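LPP20 lipofamily protein (PDB 4KZS) is a secreted protein of Helicobacter pylori of unknown function, possibly related to the Tol-Pal system of the cell envelope. Local coordinates at residues 18-26 with 36-47; 114-125 with 161-171. All blocks are in the same frame, centred on the assembly; numbering follows the deposited sequence.

Interaction 1 of 2, residues 18-26 with 36-47; sequences GYLYGSGSA and ALADLVASISVV
Strand 19-26 and helix 29-53, joined by a short turn, form a beta-alpha unit in which the helix turns back across one face of the strand, nearly antiparallel to it (145° between the short segments). Gly22 and Gly24, lacking side chains, let the helix backbone come close: Gly22 CA sits 3.9 Å from Leu40 CA. Ala36 CB fits against the same backbone, 3.7 Å from Gly24 N. Beside the glycines, Asp39 takes a backbone amide of the strand: Ser23 N donates to Asp39 OD2 over 2.9 Å (N-H...O angle 156°), and OD2 accepts with its anti lone pair, the one away from OD1. The carboxylate gets there because CG lies anti to the Asp39 backbone N (chi1 176°). Ser43 OG makes a weak hydrogen bond of 3.5 Å to Tyr21 O. Farther along, Leu20 carries the apolar end, its CD1 crossing the Ile44 side chain obliquely at 3.5 Å from CG1, while its CD2 meets Val47 CG2 tip to tip. Leu20, Gly22 and Gly24 make the backbone bonds to antiparallel strand 94-102, where Leu40 also touches Val99, and helix 103-121 closes the Leu20 end through Gln103 and Phe106.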
loop_
_atom_site.group_PDB
_atom_site.type_symbol
_atom_site.label_atom_id
_atom_site.label_comp_id
_atom_site.label_asym_id
_atom_site.label_seq_id
_atom_site.Cartn_x
_atom_site.Cartn_y
_atom_site.Cartn_z
ATOM N N GLY A 18 -32.467 -4.621 3.396
ATOM C CA GLY A 18 -31.489 -4.160 4.365
ATOM C C GLY A 18 -31.162 -2.669 4.350
ATOM O O GLY A 18 -31.131 -2.002 3.308
ATOM N N TYR A 19 -30.902 -2.166 5.549
ATOM C CA TYR A 19 -30.463 -0.821 5.783
ATOM C C TYR A 19 -29.747 -0.871 7.088
ATOM O O TYR A 19 -30.314 -1.313 8.065
ATOM C CB TYR A 19 -31.660 0.074 5.952
ATOM C CG TYR A 19 -31.929 0.994 4.802
ATOM C CD1 TYR A 19 -30.988 1.942 4.438
ATOM C CD2 TYR A 19 -33.147 0.949 4.100
ATOM C CE1 TYR A 19 -31.221 2.795 3.383
ATOM C CE2 TYR A 19 -33.424 1.817 3.057
ATOM C CZ TYR A 19 -32.442 2.731 2.698
ATOM O OH TYR A 19 -32.641 3.599 1.659
ATOM N N LEU A 20 -28.520 -0.397 7.129
ATOM C CA LEU A 20 -27.750 -0.402 8.369
ATOM C C LEU A 20 -27.682 0.995 8.951
ATOM O O LEU A 20 -27.576 1.969 8.191
ATOM C CB LEU A 20 -26.335 -0.924 8.128
ATOM C CG LEU A 20 -26.317 -2.375 7.651
ATOM C CD1 LEU A 20 -24.891 -2.805 7.356
ATOM C CD2 LEU A 20 -26.960 -3.272 8.712
ATOM N N TYR A 21 -27.732 1.097 10.285
ATOM C CA TYR A 21 -27.760 2.404 10.942
ATOM C C TYR A 21 -26.506 2.758 11.745
ATOM O O TYR A 21 -25.750 1.890 12.144
ATOM C CB TYR A 21 -28.990 2.450 11.830
ATOM C CG TYR A 21 -30.265 2.463 11.015
ATOM C CD1 TYR A 21 -30.804 1.304 10.515
ATOM C CD2 TYR A 21 -30.879 3.640 10.696
ATOM C CE1 TYR A 21 -31.939 1.327 9.731
ATOM C CE2 TYR A 21 -32.003 3.658 9.920
ATOM C CZ TYR A 21 -32.528 2.512 9.446
ATOM O OH TYR A 21 -33.685 2.583 8.694
ATOM N N GLY A 22 -26.310 4.036 12.017
ATOM C CA GLY A 22 -25.237 4.491 12.859
ATOM C C GLY A 22 -25.656 5.847 13.402
ATOM O O GLY A 22 -26.469 6.545 12.750
ATOM N N SER A 23 -25.113 6.248 14.558
ATOM C CA SER A 23 -25.580 7.474 15.217
ATOM C C SER A 23 -24.544 7.964 16.222
ATOM O O SER A 23 -23.773 7.167 16.768
ATOM C CB SER A 23 -26.859 7.197 15.975
ATOM O OG SER A 23 -26.596 6.115 16.830
ATOM N N GLY A 24 -24.542 9.263 16.484
ATOM C CA GLY A 24 -23.456 9.812 17.235
ATOM C C GLY A 24 -23.913 11.153 17.724
ATOM O O GLY A 24 -24.851 11.721 17.164
ATOM N N SER A 25 -23.248 11.647 18.759
ATOM C CA SER A 25 -23.580 12.926 19.405
ATOM C C SER A 25 -22.306 13.604 19.868
ATOM O O SER A 25 -21.350 12.962 20.373
ATOM C CB SER A 25 -24.470 12.709 20.621
ATOM O OG SER A 25 -24.014 11.636 21.438
ATOM N N ALA A 26 -22.300 14.912 19.701
ATOM C CA ALA A 26 -21.091 15.691 19.900
ATOM C C ALA A 26 -21.451 17.143 20.127
ATOM O O ALA A 26 -22.565 17.582 19.813
ATOM C CB ALA A 26 -20.195 15.561 18.675
ATOM N N ALA A 36 -21.238 9.720 13.870
ATOM C CA ALA A 36 -22.286 8.838 13.366
ATOM C C ALA A 36 -21.769 7.932 12.215
ATOM O O ALA A 36 -22.104 6.757 12.173
ATOM C CB ALA A 36 -23.490 9.656 12.956
ATOM N N LEU A 37 -20.943 8.441 11.293
ATOM C CA LEU A 37 -20.342 7.554 10.261
ATOM C C LEU A 37 -19.482 6.496 10.890
ATOM O O LEU A 37 -19.556 5.301 10.547
ATOM C CB LEU A 37 -19.371 8.280 9.351
ATOM C CG LEU A 37 -19.789 9.149 8.193
ATOM C CD1 LEU A 37 -18.603 9.100 7.241
ATOM C CD2 LEU A 37 -21.048 8.592 7.557
ATOM N N ALA A 38 -18.575 6.947 11.757
ATOM C CA ALA A 38 -17.691 6.021 12.423
ATOM C C ALA A 38 -18.572 4.918 12.954
ATOM O O ALA A 38 -18.376 3.737 12.641
ATOM C CB ALA A 38 -16.981 6.717 13.540
ATOM N N ASP A 39 -19.625 5.310 13.668
ATOM C CA ASP A 39 -20.442 4.321 14.307
ATOM C C ASP A 39 -21.127 3.445 13.283
ATOM O O ASP A 39 -21.365 2.256 13.516
ATOM C CB ASP A 39 -21.417 4.952 15.278
ATOM C CG ASP A 39 -22.338 3.945 15.871
ATOM O OD1 ASP A 39 -21.848 2.948 16.461
ATOM O OD2 ASP A 39 -23.556 4.129 15.708
ATOM N N LEU A 40 -21.401 4.026 12.126
ATOM C CA LEU A 40 -22.014 3.275 11.014
ATOM C C LEU A 40 -21.044 2.266 10.381
ATOM O O LEU A 40 -21.461 1.105 10.137
ATOM C CB LEU A 40 -22.576 4.243 9.943
ATOM C CG LEU A 40 -22.770 3.595 8.594
ATOM C CD1 LEU A 40 -23.692 2.416 8.744
ATOM C CD2 LEU A 40 -23.462 4.590 7.731
ATOM N N VAL A 41 -19.787 2.683 10.127
ATOM C CA VAL A 41 -18.803 1.769 9.582
ATOM C C VAL A 41 -18.602 0.648 10.556
ATOM O O VAL A 41 -18.596 -0.530 10.165
ATOM C CB VAL A 41 -17.431 2.424 9.277
ATOM C CG1 VAL A 41 -17.529 3.471 8.168
ATOM C CG2 VAL A 41 -16.831 3.061 10.509
ATOM N N ALA A 42 -18.472 1.019 11.836
ATOM C CA ALA A 42 -18.239 0.067 12.950
ATOM C C ALA A 42 -19.340 -0.917 13.003
ATOM O O ALA A 42 -19.129 -2.089 13.277
ATOM C CB ALA A 42 -18.156 0.793 14.284
ATOM N N SER A 43 -20.539 -0.443 12.714
ATOM C CA SER A 43 -21.695 -1.298 12.798
ATOM C C SER A 43 -21.750 -2.245 11.598
ATOM O O SER A 43 -22.156 -3.409 11.740
ATOM C CB SER A 43 -22.951 -0.436 12.906
ATOM O OG SER A 43 -24.089 -1.152 12.440
ATOM N N ILE A 44 -21.364 -1.744 10.413
ATOM C CA ILE A 44 -21.295 -2.594 9.233
ATOM C C ILE A 44 -20.153 -3.614 9.366
ATOM O O ILE A 44 -20.338 -4.780 8.992
ATOM C CB ILE A 44 -21.075 -1.802 7.963
ATOM C CG1 ILE A 44 -22.158 -0.728 7.752
ATOM C CG2 ILE A 44 -21.092 -2.737 6.773
ATOM C CD1 ILE A 44 -21.735 0.254 6.681
ATOM N N SER A 45 -18.977 -3.216 9.886
ATOM C CA SER A 45 -17.897 -4.202 10.047
ATOM C C SER A 45 -18.487 -5.469 10.676
ATOM O O SER A 45 -18.444 -6.544 10.058
ATOM C CB SER A 45 -16.765 -3.667 10.889
ATOM O OG SER A 45 -16.038 -2.654 10.221
ATOM N N VAL A 46 -19.099 -5.320 11.865
ATOM C CA VAL A 46 -19.813 -6.417 12.574
ATOM C C VAL A 46 -20.691 -7.293 11.686
ATOM O O VAL A 46 -20.394 -8.461 11.499
ATOM C CB VAL A 46 -20.668 -5.885 13.761
ATOM C CG1 VAL A 46 -21.671 -6.927 14.250
ATOM C CG2 VAL A 46 -19.781 -5.375 14.893
ATOM N N VAL A 47 -21.765 -6.735 11.142
ATOM C CA VAL A 47 -22.626 -7.486 10.204
ATOM C C VAL A 47 -21.819 -8.214 9.130
ATOM O O VAL A 47 -22.185 -9.287 8.690
ATOM C CB VAL A 47 -23.704 -6.549 9.544
ATOM C CG1 VAL A 47 -24.076 -6.957 8.131
ATOM C CG2 VAL A 47 -24.963 -6.498 10.378
#

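Interaction 2 of 2, residues 114-125 with 161-171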
loop_
_atom_site.group_PDB
_atom_site.type_symbol
_atom_site.label_atom_id
_atom_site.label_comp_id
_atom_site.label_asym_id
_atom_site.label_seq_id
_atom_site.Cartn_x
_atom_site.Cartn_y
_atom_site.Cartn_z
ATOM N N TYR A 114 -13.248 -2.102 -5.444
ATOM C CA TYR A 114 -12.495 -3.239 -5.933
ATOM C C TYR A 114 -12.126 -3.082 -7.406
ATOM O O TYR A 114 -10.937 -3.032 -7.700
ATOM C CB TYR A 114 -13.291 -4.510 -5.747
ATOM C CG TYR A 114 -12.559 -5.722 -6.165
ATOM C CD1 TYR A 114 -12.533 -6.081 -7.480
ATOM C CD2 TYR A 114 -11.908 -6.531 -5.246
ATOM C CE1 TYR A 114 -11.875 -7.215 -7.902
ATOM C CE2 TYR A 114 -11.233 -7.675 -5.647
ATOM C CZ TYR A 114 -11.222 -8.017 -6.996
ATOM O OH TYR A 114 -10.574 -9.147 -7.484
ATOM N N ASN A 115 -13.128 -2.985 -8.314
ATOM C CA ASN A 115 -12.887 -2.747 -9.737
ATOM C C ASN A 115 -11.864 -1.632 -9.970
ATOM O O ASN A 115 -11.029 -1.738 -10.854
ATOM C CB ASN A 115 -14.154 -2.439 -10.466
ATOM C CG ASN A 115 -15.179 -3.553 -10.331
ATOM O OD1 ASN A 115 -14.829 -4.691 -10.008
ATOM N ND2 ASN A 115 -16.466 -3.231 -10.533
ATOM N N ALA A 116 -11.861 -0.616 -9.124
ATOM C CA ALA A 116 -10.954 0.499 -9.282
ATOM C C ALA A 116 -9.575 0.054 -8.883
ATOM O O ALA A 116 -8.597 0.456 -9.502
ATOM C CB ALA A 116 -11.395 1.688 -8.434
ATOM N N LEU A 117 -9.489 -0.785 -7.856
ATOM C CA LEU A 117 -8.194 -1.355 -7.475
ATOM C C LEU A 117 -7.622 -2.261 -8.585
ATOM O O LEU A 117 -6.428 -2.179 -8.850
ATOM C CB LEU A 117 -8.257 -2.083 -6.126
ATOM C CG LEU A 117 -8.476 -1.081 -4.984
ATOM C CD1 LEU A 117 -8.966 -1.789 -3.729
ATOM C CD2 LEU A 117 -7.239 -0.277 -4.684
ATOM N N TYR A 118 -8.471 -3.078 -9.227
ATOM C CA TYR A 118 -8.055 -4.060 -10.233
ATOM C C TYR A 118 -7.428 -3.304 -11.368
ATOM O O TYR A 118 -6.250 -3.454 -11.677
ATOM C CB TYR A 118 -9.282 -4.744 -10.784
ATOM C CG TYR A 118 -9.201 -6.211 -11.192
ATOM C CD1 TYR A 118 -8.566 -6.615 -12.366
ATOM C CD2 TYR A 118 -9.862 -7.180 -10.438
ATOM C CE1 TYR A 118 -8.551 -7.953 -12.756
ATOM C CE2 TYR A 118 -9.868 -8.518 -10.803
ATOM C CZ TYR A 118 -9.207 -8.905 -11.960
ATOM O OH TYR A 118 -9.228 -10.246 -12.300
ATOM N N GLY A 119 -8.211 -2.412 -11.951
ATOM C CA GLY A 119 -7.745 -1.634 -13.071
ATOM C C GLY A 119 -6.741 -0.551 -12.702
ATOM O O GLY A 119 -6.360 0.280 -13.534
ATOM N N GLN A 120 -6.315 -0.509 -11.459
ATOM C CA GLN A 120 -5.250 0.414 -11.157
ATOM C C GLN A 120 -3.948 -0.369 -11.202
ATOM O O GLN A 120 -2.874 0.227 -11.269
ATOM C CB GLN A 120 -5.435 0.997 -9.780
ATOM C CG GLN A 120 -4.432 2.076 -9.520
ATOM C CD GLN A 120 -4.627 2.699 -8.181
ATOM O OE1 GLN A 120 -5.754 2.746 -7.672
ATOM N NE2 GLN A 120 -3.529 3.185 -7.580
ATOM N N PHE A 121 -4.060 -1.701 -11.126
ATOM C CA PHE A 121 -2.921 -2.586 -10.967
ATOM C C PHE A 121 -2.307 -2.704 -12.318
ATOM O O PHE A 121 -1.093 -2.571 -12.462
ATOM C CB PHE A 121 -3.362 -3.980 -10.505
ATOM C CG PHE A 121 -2.267 -4.798 -9.863
ATOM C CD1 PHE A 121 -1.805 -4.486 -8.588
ATOM C CD2 PHE A 121 -1.710 -5.889 -10.514
ATOM C CE1 PHE A 121 -0.810 -5.244 -7.979
ATOM C CE2 PHE A 121 -0.721 -6.660 -9.910
ATOM C CZ PHE A 121 -0.275 -6.337 -8.636
ATOM N N SER A 122 -3.171 -2.940 -13.307
ATOM C CA SER A 122 -2.751 -3.061 -14.697
ATOM C C SER A 122 -1.874 -1.884 -15.108
ATOM O O SER A 122 -0.940 -2.056 -15.878
ATOM C CB SER A 122 -3.955 -3.186 -15.606
ATOM O OG SER A 122 -4.820 -2.102 -15.350
ATOM N N THR A 123 -2.133 -0.707 -14.546
ATOM C CA THR A 123 -1.321 0.486 -14.830
ATOM C C THR A 123 -0.034 0.574 -13.981
ATOM O O THR A 123 0.627 1.627 -13.914
ATOM C CB THR A 123 -2.140 1.801 -14.707
ATOM O OG1 THR A 123 -2.059 2.323 -13.371
ATOM C CG2 THR A 123 -3.588 1.594 -15.155
ATOM N N LEU A 124 0.313 -0.535 -13.339
ATOM C CA LEU A 124 1.481 -0.582 -12.480
ATOM C C LEU A 124 2.455 -1.687 -12.867
ATOM O O LEU A 124 3.584 -1.694 -12.393
ATOM C CB LEU A 124 1.052 -0.745 -11.029
ATOM C CG LEU A 124 0.768 0.550 -10.294
ATOM C CD1 LEU A 124 0.299 0.231 -8.881
ATOM C CD2 LEU A 124 2.024 1.400 -10.280
ATOM N N MET A 125 2.021 -2.595 -13.740
ATOM C CA MET A 125 2.812 -3.754 -14.165
ATOM C C MET A 125 4.146 -3.441 -14.876
ATOM O O MET A 125 4.536 -2.275 -14.943
ATOM C CB MET A 125 1.943 -4.601 -15.057
ATOM C CG MET A 125 0.752 -5.134 -14.322
ATOM S SD MET A 125 -0.128 -6.215 -15.434
ATOM C CE MET A 125 -0.801 -5.044 -16.628
ATOM N N VAL A 161 -16.578 -11.142 -9.722
ATOM C CA VAL A 161 -15.187 -10.622 -9.855
ATOM C C VAL A 161 -14.034 -11.636 -9.684
ATOM O O VAL A 161 -12.858 -11.346 -10.003
ATOM C CB VAL A 161 -14.950 -9.310 -9.075
ATOM C CG1 VAL A 161 -14.320 -9.593 -7.706
ATOM C CG2 VAL A 161 -14.115 -8.356 -9.936
ATOM N N GLY A 162 -14.380 -12.814 -9.185
ATOM C CA GLY A 162 -13.518 -13.990 -9.344
ATOM C C GLY A 162 -12.070 -13.992 -8.848
ATOM O O GLY A 162 -11.771 -14.673 -7.852
ATOM N N SER A 163 -11.151 -13.278 -9.519
ATOM C CA SER A 163 -9.722 -13.539 -9.225
ATOM C C SER A 163 -8.591 -12.491 -9.171
ATOM O O SER A 163 -8.424 -11.627 -10.051
ATOM C CB SER A 163 -9.209 -14.711 -10.036
ATOM O OG SER A 163 -7.946 -15.065 -9.513
ATOM N N LEU A 164 -7.770 -12.658 -8.131
ATOM C CA LEU A 164 -6.530 -11.904 -7.966
ATOM C C LEU A 164 -5.316 -12.783 -8.187
ATOM O O LEU A 164 -4.245 -12.274 -8.494
ATOM C CB LEU A 164 -6.447 -11.270 -6.584
ATOM C CG LEU A 164 -7.399 -10.091 -6.410
ATOM C CD1 LEU A 164 -7.649 -9.793 -4.937
ATOM C CD2 LEU A 164 -6.866 -8.874 -7.135
ATOM N N GLU A 165 -5.494 -14.094 -8.043
ATOM C CA GLU A 165 -4.427 -15.085 -8.221
ATOM C C GLU A 165 -3.438 -14.723 -9.322
ATOM O O GLU A 165 -2.230 -14.910 -9.178
ATOM C CB GLU A 165 -5.007 -16.466 -8.513
ATOM C CG GLU A 165 -4.025 -17.426 -9.180
ATOM C CD GLU A 165 -4.345 -18.884 -8.942
ATOM O OE1 GLU A 165 -3.721 -19.735 -9.626
ATOM O OE2 GLU A 165 -5.211 -19.173 -8.076
ATOM N N ASN A 166 -3.957 -14.194 -10.415
ATOM C CA ASN A 166 -3.122 -13.882 -11.537
ATOM C C ASN A 166 -2.240 -12.720 -11.263
ATOM O O ASN A 166 -1.094 -12.687 -11.689
ATOM C CB ASN A 166 -3.979 -13.555 -12.737
ATOM C CG ASN A 166 -3.465 -14.213 -13.978
ATOM O OD1 ASN A 166 -2.530 -13.709 -14.608
ATOM N ND2 ASN A 166 -4.045 -15.381 -14.324
ATOM N N TYR A 167 -2.803 -11.740 -10.580
ATOM C CA TYR A 167 -2.083 -10.542 -10.290
ATOM C C TYR A 167 -1.035 -10.848 -9.268
ATOM O O TYR A 167 0.076 -10.353 -9.343
ATOM C CB TYR A 167 -3.021 -9.521 -9.725
ATOM C CG TYR A 167 -3.673 -8.663 -10.756
ATOM C CD1 TYR A 167 -2.961 -8.188 -11.849
ATOM C CD2 TYR A 167 -4.993 -8.273 -10.609
ATOM C CE1 TYR A 167 -3.558 -7.367 -12.784
ATOM C CE2 TYR A 167 -5.595 -7.446 -11.534
ATOM C CZ TYR A 167 -4.877 -6.999 -12.624
ATOM O OH TYR A 167 -5.462 -6.170 -13.557
ATOM N N GLU A 168 -1.390 -11.680 -8.309
ATOM C CA GLU A 168 -0.443 -12.080 -7.316
ATOM C C GLU A 168 0.797 -12.634 -8.013
ATOM O O GLU A 168 1.879 -12.079 -7.881
ATOM C CB GLU A 168 -1.081 -13.079 -6.379
ATOM C CG GLU A 168 -2.054 -12.413 -5.426
ATOM C CD GLU A 168 -1.384 -11.815 -4.203
ATOM O OE1 GLU A 168 -2.069 -11.174 -3.388
ATOM O OE2 GLU A 168 -0.175 -12.000 -4.022
ATOM N N LYS A 169 0.633 -13.692 -8.795
ATOM C CA LYS A 169 1.715 -14.183 -9.649
ATOM C C LYS A 169 2.548 -13.047 -10.202
ATOM O O LYS A 169 3.705 -12.892 -9.852
ATOM C CB LYS A 169 1.198 -15.066 -10.788
ATOM C CG LYS A 169 2.308 -15.677 -11.630
ATOM C CD LYS A 169 3.113 -16.716 -10.842
ATOM C CE LYS A 169 4.235 -17.310 -11.687
ATOM N NZ LYS A 169 4.983 -18.432 -11.080
ATOM N N ILE A 170 1.959 -12.225 -11.044
ATOM C CA ILE A 170 2.700 -11.092 -11.619
ATOM C C ILE A 170 3.466 -10.272 -10.583
ATOM O O ILE A 170 4.467 -9.642 -10.902
ATOM C CB ILE A 170 1.723 -10.186 -12.350
ATOM C CG1 ILE A 170 1.137 -10.940 -13.535
ATOM C CG2 ILE A 170 2.383 -8.882 -12.764
ATOM C CD1 ILE A 170 -0.164 -10.330 -14.008
ATOM N N TYR A 171 2.970 -10.268 -9.347
ATOM C CA TYR A 171 3.559 -9.500 -8.231
ATOM C C TYR A 171 4.774 -10.224 -7.639
ATOM O O TYR A 171 5.844 -9.650 -7.520
ATOM C CB TYR A 171 2.509 -9.272 -7.128
ATOM C CG TYR A 171 3.035 -8.613 -5.870
ATOM C CD1 TYR A 171 2.971 -9.246 -4.637
ATOM C CD2 TYR A 171 3.586 -7.357 -5.917
ATOM C CE1 TYR A 171 3.434 -8.626 -3.476
ATOM C CE2 TYR A 171 4.026 -6.715 -4.780
ATOM C CZ TYR A 171 3.962 -7.363 -3.551
ATOM O OH TYR A 171 4.433 -6.708 -2.413
#
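Aromatic packing dominates: the Tyr167 ring meets Tyr118 with its edge and Phe121 with its face. Tyr167 turns that edge toward the face of Tyr118 in an offset edge-to-face pair, centroids 4.9 Å apart and planes at 67°. Its own face receives the edge of Phe121, centroid to centroid 4.5 Å with the planes at 62°, and Phe121 CB lies over that same ring. Some carbons of both pairs are modelled too close together, so the fine detail is doubtful at this resolution. Phe121 reaches the ring with CG anti to its backbone N (chi1 -160°).

Aliphatic groups extend the contact at both ends. Val161 CG1 sits over a face of the Tyr114 ring, a CH-pi contact of 3.8 Å to the centroid, and the Tyr114 hydroxyl passes Leu164, with OH 3.5 Å from CG. At the far end Met125 SD lies at the edge of the Tyr167 ring, near its plane, and 4.4 Å from Ile170 CD1.

Polar contacts are few: Tyr118 OH gives a weak hydrogen bond of 2.8 Å to Ser163 O, just before helix 165-172 begins. Tyr114 OH finds its partner in Glu151 of helix 135-157, whose Met140, Leu143 and Leu144 also pack on Phe121. Side chains of helices 103-121, 135-157 and 165-172, and of the loop leading into the last, meet around the cluster, consistent with the three-helix bundle described for this protein.

Overall arrangement
From the N terminus, interaction 1 comes first: strand 19-26 and helix 29-53 close a short local loop of nine residues, seven of them helical. The chain then runs through the antiparallel strands 84-91 and 94-102 and straight into helix 103-121, whose later part opens interaction 2. That contact closes a longer loop of 35 residues, containing helix 135-157. The two neither nest nor cross; interactions 1 and 2 follow in series, their centres about 30 Å apart and their nearest atoms about 15 Å apart. Interaction 1 fastens helix to sheet in the N-terminal region, interaction 2 ties together the helical middle region, and helix 103-121, which touches Leu20 and Ile44 near its start, bridges them.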